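Local coordinates for peptidase M16 inactive domain family protein (Pseudomonas fluorescens, PDB 3GWB) that belongs to the M16 peptidase family, contains an inactive-type M16 domain, and may have metal-dependent hydrolase activity, at residues V119-F124 with L184-H188. Residues are numbered along the deposited sequence; the frame is centred on the assembly and turned at random.
Sequences VGKPTF and LKAFH
A chi1 of -176° swings the imidazole of His188 away from its own backbone nitrogen, toward the end of helix 105-120, while Phe124, its CG anti to the carbonyl carbon, puts one face of its ring under Leu184 and turns an edge to His188. His188 NE2 donates to Val119 O at 2.8 Å, with the N-H...O angle 150° and the oxygen lying in the imidazole plane. Carbonyls in the last turn of a helix lack an amide partner one turn further on, and a histidine suits this place because its ring can give an N-H at one edge and still offer flat faces to apolar neighbours. Pro122 uses one such face, its CG 3.8 Å from the ring centroid in a CH-pi contact; proline also suits the turn that follows the helix, being rigid and having no N-H to satisfy. Phe124 meets the imidazole in an offset edge-to-face pair, planes at 74°, with CZ 4.0 Å from His188 CB. The phenyl ring is itself sandwiched: Leu184 CB sits over the centre of one face, 4.3 Å from the centroid, and Pro122 CB lies against the other, toward the rim. Were the imidazole replaced by the methyl of an alanine, Val119 O would probably lose this donor and a gap open beside Pro122 and Phe124. Lys185 suits the exposed margin because its methylenes can lie along Phe124 (CG to Phe124 CD2 4.0 Å) while its extended chain carries the ammonium group away. The contact thus joins the exit of helix 105-120 to helix 181-191; Tyr192, just past that helix, stacks on His188, while helix 55-62 packs against Phe124 through Met62 and Leu184 through Thr59.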
ATOM      1  N   VAL A 119      10.910  18.509   8.199  1.00 10.66           N
ATOM      2  CA  VAL A 119      12.160  17.937   7.728  1.00 10.43           C
ATOM      3  C   VAL A 119      13.404  18.544   8.372  1.00  9.83           C
ATOM      4  O   VAL A 119      14.379  17.840   8.602  1.00  8.59           O
ATOM      5  CB  VAL A 119      12.267  18.050   6.189  1.00 10.27           C
ATOM      6  CG1 VAL A 119      13.508  17.324   5.686  1.00 10.35           C
ATOM      7  CG2 VAL A 119      11.010  17.469   5.545  1.00  7.33           C
ATOM      8  N   GLY A 120      13.368  19.834   8.693  1.00 10.70           N
ATOM      9  CA  GLY A 120      14.539  20.463   9.287  1.00  9.71           C
ATOM     10  C   GLY A 120      14.638  20.518  10.805  1.00 11.45           C
ATOM     11  O   GLY A 120      15.742  20.579  11.355  1.00  9.10           O
ATOM     12  N   LYS A 121      13.504  20.512  11.500  1.00 11.42           N
ATOM     13  CA  LYS A 121      13.533  20.576  12.958  1.00 12.17           C
ATOM     14  C   LYS A 121      12.623  19.559  13.641  1.00 10.46           C
ATOM     15  O   LYS A 121      11.768  19.916  14.448  1.00 10.00           O
ATOM     16  CB  LYS A 121      13.167  21.985  13.420  1.00 12.45           C
ATOM     17  CG  LYS A 121      14.100  23.074  12.884  1.00 17.96           C
ATOM     18  CD  LYS A 121      13.643  24.460  13.315  1.00 20.26           C
ATOM     19  CE  LYS A 121      14.581  25.556  12.806  1.00 24.12           C
ATOM     20  NZ  LYS A 121      14.706  25.571  11.316  1.00 23.23           N
ATOM     21  N   PRO A 122      12.786  18.273  13.319  1.00 11.49           N
ATOM     22  CA  PRO A 122      11.938  17.262  13.958  1.00 13.59           C
ATOM     23  C   PRO A 122      12.297  17.156  15.448  1.00 13.40           C
ATOM     24  O   PRO A 122      13.451  17.379  15.829  1.00 11.03           O
ATOM     25  CB  PRO A 122      12.286  15.994  13.186  1.00 13.97           C
ATOM     26  CG  PRO A 122      13.740  16.211  12.857  1.00 13.60           C
ATOM     27  CD  PRO A 122      13.754  17.649  12.399  1.00 12.67           C
ATOM     28  N   THR A 123      11.314  16.826  16.283  1.00 13.06           N
ATOM     29  CA  THR A 123      11.546  16.707  17.725  1.00 16.02           C
ATOM     30  C   THR A 123      11.722  15.275  18.233  1.00 17.20           C
ATOM     31  O   THR A 123      12.085  15.070  19.394  1.00 18.38           O
ATOM     32  CB  THR A 123      10.403  17.349  18.526  1.00 14.23           C
ATOM     33  OG1 THR A 123       9.156  16.772  18.115  1.00 15.99           O
ATOM     34  CG2 THR A 123      10.377  18.852  18.299  1.00 16.43           C
ATOM     35  N   PHE A 124      11.462  14.296  17.370  1.00 16.47           N
ATOM     36  CA  PHE A 124      11.587  12.884  17.723  1.00 16.06           C
ATOM     37  C   PHE A 124      10.952  12.579  19.080  1.00 16.77           C
ATOM     38  O   PHE A 124      11.654  12.324  20.062  1.00 16.89           O
ATOM     39  CB  PHE A 124      13.065  12.472  17.751  1.00 17.25           C
ATOM     40  CG  PHE A 124      13.807  12.780  16.480  1.00 19.64           C
ATOM     41  CD1 PHE A 124      13.541  12.072  15.310  1.00 21.17           C
ATOM     42  CD2 PHE A 124      14.774  13.782  16.452  1.00 19.76           C
ATOM     43  CE1 PHE A 124      14.225  12.364  14.128  1.00 21.25           C
ATOM     44  CE2 PHE A 124      15.462  14.081  15.276  1.00 20.13           C
ATOM     45  CZ  PHE A 124      15.189  13.369  14.113  1.00 19.45           C
ATOM     46  N   LEU A 184      19.469   9.482  16.834  1.00 11.96           N
ATOM     47  CA  LEU A 184      18.615   9.975  15.769  1.00 11.82           C
ATOM     48  C   LEU A 184      18.934  11.442  15.522  1.00 12.14           C
ATOM     49  O   LEU A 184      18.989  11.891  14.374  1.00 10.72           O
ATOM     50  CB  LEU A 184      17.139   9.832  16.146  1.00 10.99           C
ATOM     51  CG  LEU A 184      16.592   8.414  16.339  1.00 14.75           C
ATOM     52  CD1 LEU A 184      15.074   8.486  16.527  1.00 16.17           C
ATOM     53  CD2 LEU A 184      16.934   7.548  15.134  1.00 13.20           C
ATOM     54  N   LYS A 185      19.138  12.178  16.613  1.00 10.93           N
ATOM     55  CA  LYS A 185      19.441  13.600  16.540  1.00 12.92           C
ATOM     56  C   LYS A 185      20.766  13.838  15.838  1.00 11.59           C
ATOM     57  O   LYS A 185      20.884  14.734  15.000  1.00  8.84           O
ATOM     58  CB  LYS A 185      19.475  14.212  17.946  1.00 15.40           C
ATOM     59  CG  LYS A 185      18.103  14.418  18.565  1.00 17.83           C
ATOM     60  CD  LYS A 185      18.220  15.050  19.946  1.00 23.52           C
ATOM     61  CE  LYS A 185      16.849  15.293  20.556  1.00 28.27           C
ATOM     62  NZ  LYS A 185      16.938  15.937  21.897  1.00 30.28           N
ATOM     63  N   ALA A 186      21.757  13.023  16.177  1.00  8.95           N
ATOM     64  CA  ALA A 186      23.081  13.144  15.580  1.00 10.31           C
ATOM     65  C   ALA A 186      23.071  12.733  14.111  1.00  9.95           C
ATOM     66  O   ALA A 186      23.730  13.365  13.284  1.00  8.47           O
ATOM     67  CB  ALA A 186      24.078  12.296  16.354  1.00 12.18           C
ATOM     68  N   PHE A 187      22.343  11.665  13.784  1.00 10.53           N
ATOM     69  CA  PHE A 187      22.266  11.217  12.395  1.00  9.75           C
ATOM     70  C   PHE A 187      21.590  12.287  11.540  1.00  9.77           C
ATOM     71  O   PHE A 187      22.037  12.584  10.433  1.00 11.69           O
ATOM     72  CB  PHE A 187      21.475   9.914  12.267  1.00 10.55           C
ATOM     73  CG  PHE A 187      21.429   9.378  10.864  1.00 12.76           C
ATOM     74  CD1 PHE A 187      22.557   8.786  10.300  1.00  9.83           C
ATOM     75  CD2 PHE A 187      20.292   9.535  10.075  1.00 12.82           C
ATOM     76  CE1 PHE A 187      22.548   8.345   8.981  1.00 11.58           C
ATOM     77  CE2 PHE A 187      20.275   9.095   8.748  1.00 13.88           C
ATOM     78  CZ  PHE A 187      21.405   8.509   8.201  1.00 12.07           C
ATOM     79  N   HIS A 188      20.505  12.856  12.056  1.00  7.80           N
ATOM     80  CA  HIS A 188      19.765  13.899  11.346  1.00  8.70           C
ATOM     81  C   HIS A 188      20.618  15.140  11.071  1.00 10.05           C
ATOM     82  O   HIS A 188      20.588  15.690   9.970  1.00  9.06           O
ATOM     83  CB  HIS A 188      18.521  14.287  12.152  1.00  7.12           C
ATOM     84  CG  HIS A 188      17.639  15.285  11.468  1.00  6.17           C
ATOM     85  ND1 HIS A 188      17.757  16.643  11.671  1.00  7.69           N
ATOM     86  CD2 HIS A 188      16.660  15.126  10.551  1.00  3.75           C
ATOM     87  CE1 HIS A 188      16.889  17.279  10.903  1.00  2.67           C
ATOM     88  NE2 HIS A 188      16.211  16.379  10.213  1.00  5.11           N
TER